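PDB 6PTM: uncharacterized protein from Bacteroides ovatus CL02T12C04, which probably acts as an exo-carrageenase of glycoside hydrolase family 42, splitting glycosidic bonds at the ends of carrageenan chains. Local coordinates for residues G83-D88 against D118-E123; A173-K178 against T504-W509; P179-Y184 against R511-S516. One frame throughout, in Å; residues are numbered along the deposited sequence.

Interaction 1: residues G83-D88 against D118-E123; sequences GYAKWD and DFERQE
Segments 83-88 and 118-123, parts of helices 69-90 and 109-139, run nearly antiparallel, at 163° with their axes 9.1 Å apart, and come nearest where the CA atoms of Ala85 and Glu120 are 6.2 Å apart. Alanine suits this point because its small methyl lets two long side chains pass over it. On one flank Glu120, with CG beside its backbone N (chi1 -68°) and the chain extended beyond, brings OE1 to 3.5 Å from Ala85 CA. On the other, Arg121 lays its NE 3.9 Å from Ala85 CB. Glu120 OE1 also comes to 2.5 Å from Asp88 OD2, the two carboxylate planes being only 18° apart. Oxygens this close suggest that one of the acids holds a proton, and Arg511, which makes salt bridges to both groups, probably eases the remaining charge. Asp118 helps fix how the Arg121 guanidinium is turned: Arg121 NH1 forms a salt bridge with Asp118 OD1 at 3.2 Å, in the guanidinium plane, while NH2 pairs with Glu89. Its positive neighbour Lys86 is balanced by Glu44. This is antiparallel helix packing in a helical N-terminal region, with buried acids turned to an arginine from a distant loop.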
loop_
_atom_site.group_PDB
_atom_site.type_symbol
_atom_site.label_atom_id
_atom_site.label_comp_id
_atom_site.label_asym_id
_atom_site.label_seq_id
_atom_site.Cartn_x
_atom_site.Cartn_y
_atom_site.Cartn_z
ATOM N N GLY A 83 -11.854 27.946 -10.315
ATOM C CA GLY A 83 -12.089 27.717 -11.750
ATOM C C GLY A 83 -12.891 26.449 -11.976
ATOM O O GLY A 83 -13.766 26.429 -12.886
ATOM N N TYR A 84 -12.649 25.413 -11.164
ATOM C CA TYR A 84 -13.410 24.149 -11.297
ATOM C C TYR A 84 -14.880 24.402 -10.933
ATOM O O TYR A 84 -15.764 23.886 -11.647
ATOM C CB TYR A 84 -12.778 23.045 -10.452
ATOM C CG TYR A 84 -11.437 22.554 -10.938
ATOM C CD1 TYR A 84 -10.861 23.001 -12.116
ATOM C CD2 TYR A 84 -10.748 21.586 -10.221
ATOM C CE1 TYR A 84 -9.640 22.517 -12.557
ATOM C CE2 TYR A 84 -9.521 21.096 -10.642
ATOM C CZ TYR A 84 -8.968 21.541 -11.823
ATOM O OH TYR A 84 -7.766 21.039 -12.247
ATOM N N ALA A 85 -15.141 25.164 -9.862
ATOM C CA ALA A 85 -16.500 25.501 -9.416
ATOM C C ALA A 85 -17.204 26.320 -10.517
ATOM O O ALA A 85 -18.398 26.082 -10.741
ATOM C CB ALA A 85 -16.467 26.252 -8.120
ATOM N N LYS A 86 -16.495 27.236 -11.170
ATOM C CA LYS A 86 -17.045 28.058 -12.284
ATOM C C LYS A 86 -17.412 27.117 -13.436
ATOM O O LYS A 86 -18.507 27.230 -13.960
ATOM C CB LYS A 86 -16.037 29.128 -12.733
ATOM C CG LYS A 86 -16.598 30.192 -13.670
ATOM C CD LYS A 86 -17.960 30.693 -13.221
ATOM C CE LYS A 86 -18.183 32.173 -13.397
ATOM N NZ LYS A 86 -18.878 32.708 -12.201
ATOM N N TRP A 87 -16.536 26.188 -13.804
ATOM C CA TRP A 87 -16.897 25.123 -14.767
ATOM C C TRP A 87 -18.145 24.398 -14.273
ATOM O O TRP A 87 -19.098 24.287 -15.056
ATOM C CB TRP A 87 -15.759 24.145 -15.016
ATOM C CG TRP A 87 -16.033 23.310 -16.218
ATOM C CD1 TRP A 87 -15.730 23.621 -17.509
ATOM C CD2 TRP A 87 -16.746 22.061 -16.252
ATOM N NE1 TRP A 87 -16.162 22.624 -18.342
ATOM C CE2 TRP A 87 -16.795 21.656 -17.603
ATOM C CE3 TRP A 87 -17.323 21.244 -15.280
ATOM C CZ2 TRP A 87 -17.396 20.461 -18.003
ATOM C CZ3 TRP A 87 -17.890 20.050 -15.666
ATOM C CH2 TRP A 87 -17.939 19.675 -17.015
ATOM N N ASP A 88 -18.201 24.014 -13.004
ATOM C CA ASP A 88 -19.350 23.224 -12.515
ATOM C C ASP A 88 -20.631 24.066 -12.682
ATOM O O ASP A 88 -21.669 23.523 -13.095
ATOM C CB ASP A 88 -19.128 22.691 -11.093
ATOM C CG ASP A 88 -17.965 21.709 -10.952
ATOM O OD1 ASP A 88 -17.724 20.961 -11.919
ATOM O OD2 ASP A 88 -17.302 21.692 -9.862
ATOM N N ASP A 118 -21.320 25.739 -5.080
ATOM C CA ASP A 118 -21.255 26.444 -3.774
ATOM C C ASP A 118 -20.652 25.541 -2.692
ATOM O O ASP A 118 -20.151 26.104 -1.712
ATOM C CB ASP A 118 -22.604 27.018 -3.357
ATOM C CG ASP A 118 -22.904 28.304 -4.113
ATOM O OD1 ASP A 118 -21.978 28.878 -4.771
ATOM O OD2 ASP A 118 -24.044 28.704 -4.045
ATOM N N PHE A 119 -20.741 24.219 -2.817
ATOM C CA PHE A 119 -20.095 23.297 -1.849
ATOM C C PHE A 119 -18.577 23.503 -1.975
ATOM O O PHE A 119 -17.868 23.778 -0.970
ATOM C CB PHE A 119 -20.528 21.848 -2.080
ATOM C CG PHE A 119 -19.614 20.868 -1.392
ATOM C CD1 PHE A 119 -19.676 20.715 -0.019
ATOM C CD2 PHE A 119 -18.618 20.198 -2.102
ATOM C CE1 PHE A 119 -18.796 19.850 0.638
ATOM C CE2 PHE A 119 -17.742 19.343 -1.452
ATOM C CZ PHE A 119 -17.826 19.178 -0.084
ATOM N N GLU A 120 -18.092 23.517 -3.213
ATOM C CA GLU A 120 -16.667 23.742 -3.505
ATOM C C GLU A 120 -16.259 25.124 -2.997
ATOM O O GLU A 120 -15.180 25.199 -2.388
ATOM C CB GLU A 120 -16.372 23.538 -4.980
ATOM C CG GLU A 120 -16.524 22.086 -5.362
ATOM C CD GLU A 120 -16.468 21.881 -6.859
ATOM O OE1 GLU A 120 -17.231 22.589 -7.559
ATOM O OE2 GLU A 120 -15.659 21.010 -7.322
ATOM N N ARG A 121 -17.079 26.159 -3.200
ATOM C CA ARG A 121 -16.703 27.508 -2.726
ATOM C C ARG A 121 -16.720 27.520 -1.190
ATOM O O ARG A 121 -15.846 28.176 -0.591
ATOM C CB ARG A 121 -17.610 28.551 -3.385
ATOM C CG ARG A 121 -17.326 28.751 -4.860
ATOM C CD ARG A 121 -18.551 29.310 -5.584
ATOM N NE ARG A 121 -18.325 29.447 -7.006
ATOM C CZ ARG A 121 -19.270 29.378 -7.931
ATOM N NH1 ARG A 121 -20.519 29.162 -7.589
ATOM N NH2 ARG A 121 -18.946 29.471 -9.203
ATOM N N GLN A 122 -17.661 26.811 -0.570
ATOM C CA GLN A 122 -17.758 26.797 0.903
ATOM C C GLN A 122 -16.539 26.060 1.465
ATOM O O GLN A 122 -16.003 26.509 2.524
ATOM C CB GLN A 122 -19.081 26.198 1.380
ATOM C CG GLN A 122 -19.240 26.301 2.889
ATOM C CD GLN A 122 -19.246 27.730 3.394
ATOM O OE1 GLN A 122 -19.772 28.650 2.768
ATOM N NE2 GLN A 122 -18.674 27.925 4.563
ATOM N N GLU A 123 -16.111 24.969 0.809
ATOM C CA GLU A 123 -14.886 24.235 1.212
ATOM C C GLU A 123 -13.700 25.195 1.104
ATOM O O GLU A 123 -12.881 25.190 1.999
ATOM C CB GLU A 123 -14.701 22.985 0.361
ATOM C CG GLU A 123 -15.732 21.936 0.689
ATOM C CD GLU A 123 -15.560 21.346 2.067
ATOM O OE1 GLU A 123 -14.526 20.659 2.291
ATOM O OE2 GLU A 123 -16.467 21.552 2.906
#

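Interaction 2: residues A173-K178 against T504-W509; sequences ADWTWK and TQTWYW
Trp175 and Thr506 lie side by side at the ends of two parallel strands, 173-175 and 504-506. The backbone ladder includes Asp174 N to Thr504 O at 2.9 Å, and past the strand ends it continues with Trp509 N to Thr176 O at 2.7 Å. Along the Trp175 side chain, CB packs on Trp509 CB at 3.6 Å. Next, CG meets Trp509 CE3, also at 3.6 Å, and CD1 rests on the same atom. The indole nitrogen NE1 bonds His541, while on the six-membered ring CZ3 ends 3.5 Å from Thr506 CG2. Thr506 CB and a water cover one face of the indole; that water bridges Asp174 O and Thr506 OG1, which also bonds Tyr493 OH. The opposite face of Trp175 receives the edge of Trp509 in a T-shaped pair, planes at 67°. Trp509 in turn carries Lys178 CG over its five-membered ring, 3.7 Å from the centroid, so the lysine's aliphatic part is used in packing while NZ makes a salt bridge with Asp174 OD2 and donates to Gly189 O. That carboxylate oxygen also accepts from Trp175 N. Beyond the strand ends, Trp177 offers its face to the edge of Trp507, planes at 60°; Tyr508 completes this aromatic cluster. The peptide bond before Tyr508 is cis, recalling the non-proline cis peptide after the last barrel strand of many related glycosidases. Strand 168-175 is the first and strand 503-506 the last of eight strands in a series that fits a (beta/alpha)8 barrel, so their pairing probably closes the ring. Strand 466-471 flanks 503-506 on its other side, and helix 534-549 packs through Val540 and Met544 on Ala173 and through Val537 on Trp509.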
loop_
_atom_site.group_PDB
_atom_site.type_symbol
_atom_site.label_atom_id
_atom_site.label_comp_id
_atom_site.label_asym_id
_atom_site.label_seq_id
_atom_site.Cartn_x
_atom_site.Cartn_y
_atom_site.Cartn_z
ATOM N N ALA A 173 3.772 13.137 -2.633
ATOM C CA ALA A 173 2.378 12.952 -3.092
ATOM C C ALA A 173 2.194 13.647 -4.435
ATOM O O ALA A 173 2.597 14.828 -4.558
ATOM C CB ALA A 173 1.419 13.494 -2.081
ATOM N N ASP A 174 1.625 12.933 -5.397
ATOM C CA ASP A 174 1.074 13.492 -6.656
ATOM C C ASP A 174 -0.264 12.782 -6.966
ATOM O O ASP A 174 -0.794 12.080 -6.112
ATOM C CB ASP A 174 2.096 13.400 -7.794
ATOM C CG ASP A 174 1.911 14.467 -8.868
ATOM O OD1 ASP A 174 2.912 14.930 -9.428
ATOM O OD2 ASP A 174 0.756 14.781 -9.182
ATOM N N TRP A 175 -0.805 12.975 -8.150
ATOM C CA TRP A 175 -2.180 12.555 -8.490
ATOM C C TRP A 175 -2.192 11.904 -9.870
ATOM O O TRP A 175 -1.599 12.464 -10.769
ATOM C CB TRP A 175 -3.095 13.773 -8.453
ATOM C CG TRP A 175 -3.126 14.483 -7.137
ATOM C CD1 TRP A 175 -2.275 15.467 -6.730
ATOM C CD2 TRP A 175 -4.037 14.257 -6.049
ATOM N NE1 TRP A 175 -2.560 15.828 -5.442
ATOM C CE2 TRP A 175 -3.658 15.138 -5.006
ATOM C CE3 TRP A 175 -5.123 13.399 -5.833
ATOM C CZ2 TRP A 175 -4.326 15.188 -3.783
ATOM C CZ3 TRP A 175 -5.812 13.481 -4.634
ATOM C CH2 TRP A 175 -5.388 14.330 -3.608
ATOM N N THR A 176 -2.868 10.773 -10.008
ATOM C CA THR A 176 -3.083 10.061 -11.285
ATOM C C THR A 176 -3.692 11.023 -12.339
ATOM O O THR A 176 -4.657 11.743 -12.018
ATOM C CB THR A 176 -3.929 8.806 -11.026
ATOM O OG1 THR A 176 -3.342 8.112 -9.913
ATOM C CG2 THR A 176 -3.992 7.924 -12.261
ATOM N N TRP A 177 -3.070 11.087 -13.522
ATOM C CA TRP A 177 -3.554 11.789 -14.750
ATOM C C TRP A 177 -3.569 13.305 -14.580
ATOM O O TRP A 177 -4.156 13.945 -15.455
ATOM C CB TRP A 177 -4.964 11.329 -15.157
ATOM C CG TRP A 177 -5.062 9.896 -15.568
ATOM C CD1 TRP A 177 -4.050 9.079 -15.989
ATOM C CD2 TRP A 177 -6.265 9.106 -15.586
ATOM N NE1 TRP A 177 -4.549 7.829 -16.267
ATOM C CE2 TRP A 177 -5.903 7.818 -16.035
ATOM C CE3 TRP A 177 -7.608 9.368 -15.294
ATOM C CZ2 TRP A 177 -6.835 6.789 -16.167
ATOM C CZ3 TRP A 177 -8.528 8.346 -15.422
ATOM C CH2 TRP A 177 -8.144 7.074 -15.843
ATOM N N LYS A 178 -3.013 13.860 -13.498
ATOM C CA LYS A 178 -2.951 15.331 -13.286
ATOM C C LYS A 178 -2.225 15.970 -14.464
ATOM O O LYS A 178 -1.108 15.579 -14.817
ATOM C CB LYS A 178 -2.195 15.713 -12.012
ATOM C CG LYS A 178 -2.229 17.200 -11.657
ATOM C CD LYS A 178 -1.317 17.516 -10.507
ATOM C CE LYS A 178 0.145 17.392 -10.911
ATOM N NZ LYS A 178 1.035 17.525 -9.737
ATOM N N THR A 504 3.232 8.397 -3.028
ATOM C CA THR A 504 1.869 8.058 -3.485
ATOM C C THR A 504 1.541 8.863 -4.736
ATOM O O THR A 504 1.674 10.097 -4.695
ATOM C CB THR A 504 0.795 8.335 -2.437
ATOM O OG1 THR A 504 1.226 7.715 -1.223
ATOM C CG2 THR A 504 -0.551 7.807 -2.883
ATOM N N GLN A 505 1.122 8.171 -5.796
ATOM C CA GLN A 505 0.354 8.805 -6.890
ATOM C C GLN A 505 -1.104 8.532 -6.547
ATOM O O GLN A 505 -1.504 7.364 -6.725
ATOM C CB GLN A 505 0.735 8.246 -8.259
ATOM C CG GLN A 505 0.057 9.036 -9.367
ATOM C CD GLN A 505 0.418 8.562 -10.748
ATOM O OE1 GLN A 505 0.525 7.364 -11.017
ATOM N NE2 GLN A 505 0.618 9.520 -11.624
ATOM N N THR A 506 -1.846 9.519 -6.032
ATOM C CA THR A 506 -3.210 9.299 -5.491
ATOM C C THR A 506 -4.239 9.242 -6.635
ATOM O O THR A 506 -4.159 10.086 -7.554
ATOM C CB THR A 506 -3.585 10.357 -4.456
ATOM O OG1 THR A 506 -2.606 10.353 -3.402
ATOM C CG2 THR A 506 -4.995 10.140 -3.946
ATOM N N TRP A 507 -5.164 8.285 -6.577
ATOM C CA TRP A 507 -6.357 8.242 -7.478
ATOM C C TRP A 507 -7.369 9.305 -7.030
ATOM O O TRP A 507 -7.866 9.233 -5.910
ATOM C CB TRP A 507 -6.989 6.846 -7.449
ATOM C CG TRP A 507 -8.229 6.694 -8.282
ATOM C CD1 TRP A 507 -9.520 6.837 -7.854
ATOM C CD2 TRP A 507 -8.308 6.361 -9.688
ATOM N NE1 TRP A 507 -10.388 6.608 -8.887
ATOM C CE2 TRP A 507 -9.680 6.323 -10.023
ATOM C CE3 TRP A 507 -7.370 6.104 -10.701
ATOM C CZ2 TRP A 507 -10.129 5.981 -11.302
ATOM C CZ3 TRP A 507 -7.815 5.762 -11.966
ATOM C CH2 TRP A 507 -9.175 5.717 -12.261
ATOM N N TYR A 508 -7.688 10.313 -7.860
ATOM C CA TYR A 508 -7.084 10.644 -9.154
ATOM C C TYR A 508 -7.462 12.081 -9.552
ATOM O O TYR A 508 -8.445 12.624 -9.065
ATOM C CB TYR A 508 -7.488 9.714 -10.310
ATOM C CG TYR A 508 -8.943 9.691 -10.743
ATOM C CD1 TYR A 508 -9.280 9.346 -12.048
ATOM C CD2 TYR A 508 -9.985 9.921 -9.849
ATOM C CE1 TYR A 508 -10.604 9.255 -12.462
ATOM C CE2 TYR A 508 -11.308 9.848 -10.251
ATOM C CZ TYR A 508 -11.625 9.498 -11.555
ATOM O OH TYR A 508 -12.942 9.405 -11.927
ATOM N N TRP A 509 -6.652 12.698 -10.402
ATOM C CA TRP A 509 -6.871 14.094 -10.852
ATOM C C TRP A 509 -7.357 14.050 -12.296
ATOM O O TRP A 509 -6.558 14.268 -13.227
ATOM C CB TRP A 509 -5.614 14.927 -10.676
ATOM C CG TRP A 509 -5.797 16.412 -10.815
ATOM C CD1 TRP A 509 -6.292 17.117 -11.878
ATOM C CD2 TRP A 509 -5.373 17.390 -9.846
ATOM N NE1 TRP A 509 -6.215 18.467 -11.631
ATOM C CE2 TRP A 509 -5.646 18.665 -10.400
ATOM C CE3 TRP A 509 -4.786 17.299 -8.572
ATOM C CZ2 TRP A 509 -5.351 19.839 -9.713
ATOM C CZ3 TRP A 509 -4.502 18.464 -7.895
ATOM C CH2 TRP A 509 -4.778 19.712 -8.463
HETATM O O HOH W 1 -1.813 12.850 -3.691
#

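Interaction 3: residues P179-Y184 against R511-S516; sequences PRIKEY and RREDGS
Tyr184 OH, which rests 3.3 Å from Glu513 CA, is gripped by two polar partners: the hydroxyl of Tyr84 and a water 2.5 Å away. The same water donates to Glu183 OE1 at 2.9 Å and, weakly, to Glu513 O, so it ties the start of helix 182-185 to the loop. A tyrosine suits this place because its buried ring packs under Ile181 CD1 while its hydroxyl reaches Tyr84 OH and the water. Ile181 CD1 lies over the centre of that ring and, across the contact, touches Glu513 CD at 3.5 Å. Its CG1 sits between the backbone N and the carbonyl carbon (chi1 62°), which directs the branch toward both groups. Ile181 CD1 meets both CG and the carboxylate end of the extended Glu513 chain. Pro179 packs beside them: CD is 3.6 Å from Arg511 O, and CG lies over the centre of the Arg512 guanidinium, 3.9 Å above its plane, while also meeting the edge of the Tyr184 ring. With an alanine in place of Pro179, the guanidinium of Arg512 would probably lose the carbon cover over one face, and a gap would open at the Tyr184 edge. A type I turn spans Arg512 to Gly515, and Arg511 NH1 bonds Gly515 O at 2.8 Å, nearly in the guanidinium plane and on a carbonyl lone pair. Gly515 meets a backbone conformation in which a CB would crowd the preceding carbonyl. With carbon contacts and one bridging water across the interface, the two segments are joined mainly by shape, while the turn is held by internal bonds and by its two arginines reaching outside partners, Arg511 to Asn531 O and the acids Asp88 and Glu120, Arg512 to Trp177 O and Cys510 O.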
loop_
_atom_site.group_PDB
_atom_site.type_symbol
_atom_site.label_atom_id
_atom_site.label_comp_id
_atom_site.label_asym_id
_atom_site.label_seq_id
_atom_site.Cartn_x
_atom_site.Cartn_y
_atom_site.Cartn_z
ATOM N N PRO A 179 -2.811 17.004 -15.101
ATOM C CA PRO A 179 -2.100 17.696 -16.183
ATOM C C PRO A 179 -0.767 18.246 -15.664
ATOM O O PRO A 179 -0.734 18.812 -14.578
ATOM C CB PRO A 179 -3.070 18.807 -16.602
ATOM C CG PRO A 179 -4.428 18.238 -16.209
ATOM C CD PRO A 179 -4.176 17.517 -14.895
ATOM N N ARG A 180 0.300 18.044 -16.434
ATOM C CA ARG A 180 1.688 18.392 -16.048
ATOM C C ARG A 180 1.929 19.838 -16.478
ATOM O O ARG A 180 2.649 20.060 -17.439
ATOM C CB ARG A 180 2.642 17.377 -16.681
ATOM C CG ARG A 180 2.346 15.935 -16.272
ATOM C CD ARG A 180 3.154 15.514 -15.064
ATOM N NE ARG A 180 4.576 15.738 -15.319
ATOM C CZ ARG A 180 5.464 16.210 -14.446
ATOM N NH1 ARG A 180 5.113 16.515 -13.203
ATOM N NH2 ARG A 180 6.714 16.382 -14.839
ATOM N N ILE A 181 1.260 20.779 -15.829
ATOM C CA ILE A 181 1.392 22.224 -16.147
ATOM C C ILE A 181 1.949 22.942 -14.915
ATOM O O ILE A 181 1.725 22.480 -13.763
ATOM C CB ILE A 181 0.055 22.801 -16.634
ATOM C CG1 ILE A 181 -1.033 22.705 -15.566
ATOM C CG2 ILE A 181 -0.378 22.133 -17.943
ATOM C CD1 ILE A 181 -2.162 23.650 -15.792
ATOM N N LYS A 182 2.645 24.050 -15.139
ATOM C CA LYS A 182 3.260 24.844 -14.051
ATOM C C LYS A 182 2.286 25.009 -12.863
ATOM O O LYS A 182 2.736 24.760 -11.693
ATOM C CB LYS A 182 3.768 26.184 -14.584
ATOM C CG LYS A 182 4.790 26.823 -13.655
ATOM C CD LYS A 182 6.046 27.355 -14.352
ATOM C CE LYS A 182 5.931 28.818 -14.720
ATOM N NZ LYS A 182 5.677 29.644 -13.512
ATOM N N GLU A 183 1.029 25.410 -13.112
ATOM C CA GLU A 183 0.011 25.744 -12.068
ATOM C C GLU A 183 -0.171 24.541 -11.116
ATOM O O GLU A 183 -0.381 24.785 -9.913
ATOM C CB GLU A 183 -1.322 26.208 -12.696
ATOM C CG GLU A 183 -2.217 27.021 -11.737
ATOM C CD GLU A 183 -3.703 27.260 -12.071
ATOM O OE1 GLU A 183 -4.210 26.680 -13.084
ATOM O OE2 GLU A 183 -4.387 28.045 -11.306
ATOM N N TYR A 184 -0.041 23.302 -11.614
ATOM C CA TYR A 184 -0.359 22.042 -10.884
ATOM C C TYR A 184 0.911 21.366 -10.323
ATOM O O TYR A 184 0.765 20.511 -9.451
ATOM C CB TYR A 184 -1.142 21.088 -11.794
ATOM C CG TYR A 184 -2.508 21.555 -12.264
ATOM C CD1 TYR A 184 -3.104 22.718 -11.802
ATOM C CD2 TYR A 184 -3.227 20.808 -13.186
ATOM C CE1 TYR A 184 -4.350 23.140 -12.265
ATOM C CE2 TYR A 184 -4.468 21.207 -13.661
ATOM C CZ TYR A 184 -5.034 22.389 -13.207
ATOM O OH TYR A 184 -6.262 22.781 -13.652
ATOM N N ARG A 511 -9.779 15.938 -13.505
ATOM C CA ARG A 511 -10.036 17.335 -13.959
ATOM C C ARG A 511 -9.011 17.763 -15.012
ATOM O O ARG A 511 -7.798 17.579 -14.798
ATOM C CB ARG A 511 -9.935 18.306 -12.782
ATOM C CG ARG A 511 -11.103 18.232 -11.812
ATOM C CD ARG A 511 -12.241 19.183 -12.208
ATOM N NE ARG A 511 -13.143 19.365 -11.075
ATOM C CZ ARG A 511 -14.276 20.064 -11.091
ATOM N NH1 ARG A 511 -14.681 20.658 -12.198
ATOM N NH2 ARG A 511 -14.958 20.217 -9.970
ATOM N N ARG A 512 -9.481 18.358 -16.103
ATOM C CA ARG A 512 -8.602 19.010 -17.104
ATOM C C ARG A 512 -8.382 20.444 -16.620
ATOM O O ARG A 512 -9.096 20.877 -15.656
ATOM C CB ARG A 512 -9.198 18.937 -18.524
ATOM C CG ARG A 512 -9.503 17.535 -19.042
ATOM C CD ARG A 512 -8.307 16.572 -19.086
ATOM N NE ARG A 512 -7.938 15.987 -17.788
ATOM C CZ ARG A 512 -6.814 15.300 -17.504
ATOM N NH1 ARG A 512 -5.915 15.051 -18.449
ATOM N NH2 ARG A 512 -6.603 14.877 -16.257
ATOM N N GLU A 513 -7.452 21.168 -17.252
ATOM C CA GLU A 513 -7.133 22.567 -16.856
ATOM C C GLU A 513 -8.406 23.433 -16.894
ATOM O O GLU A 513 -8.561 24.300 -15.992
ATOM C CB GLU A 513 -6.032 23.137 -17.750
ATOM C CG GLU A 513 -5.416 24.421 -17.203
ATOM C CD GLU A 513 -4.382 25.075 -18.106
ATOM O OE1 GLU A 513 -3.987 24.450 -19.106
ATOM O OE2 GLU A 513 -3.969 26.197 -17.799
ATOM N N ASP A 514 -9.321 23.175 -17.841
ATOM C CA ASP A 514 -10.554 23.997 -18.046
ATOM C C ASP A 514 -11.650 23.649 -17.009
ATOM O O ASP A 514 -12.649 24.429 -16.908
ATOM C CB ASP A 514 -11.022 23.957 -19.514
ATOM C CG ASP A 514 -11.667 22.670 -20.001
ATOM O OD1 ASP A 514 -11.844 21.730 -19.206
ATOM O OD2 ASP A 514 -11.962 22.606 -21.192
ATOM N N GLY A 515 -11.486 22.561 -16.243
ATOM C CA GLY A 515 -12.471 22.089 -15.247
ATOM C C GLY A 515 -13.388 20.985 -15.764
ATOM O O GLY A 515 -14.093 20.362 -14.930
ATOM N N SER A 516 -13.375 20.703 -17.073
ATOM C CA SER A 516 -13.968 19.476 -17.676
ATOM C C SER A 516 -13.202 18.230 -17.188
ATOM O O SER A 516 -12.183 18.385 -16.462
ATOM C CB SER A 516 -13.983 19.551 -19.186
ATOM O OG SER A 516 -12.658 19.546 -19.712
HETATM O O HOH W 2 -6.753 25.268 -13.396
#

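Interaction 2 lies nearest the centre of the chain, about 14 Å from it; interaction 1 is buried too, but within a peripheral helical region about 31 Å out, and interaction 3 is partly buried, with its loop acid at the surface. Interactions 2 and 3 hold neighbouring parts of the same two chain stretches: 173-178 runs straight into 179-184, and 504-509 nearly into 511-516, so the pairing at the probable barrel closure is prolonged into loop packing. Their chemistry changes accordingly, from a backbone ladder with indoles to carbon contacts and water. Interaction 1 relies on charge. It meets interaction 2 where Tyr84 OH probably bonds Trp509 NE1, and interaction 3 through Arg511.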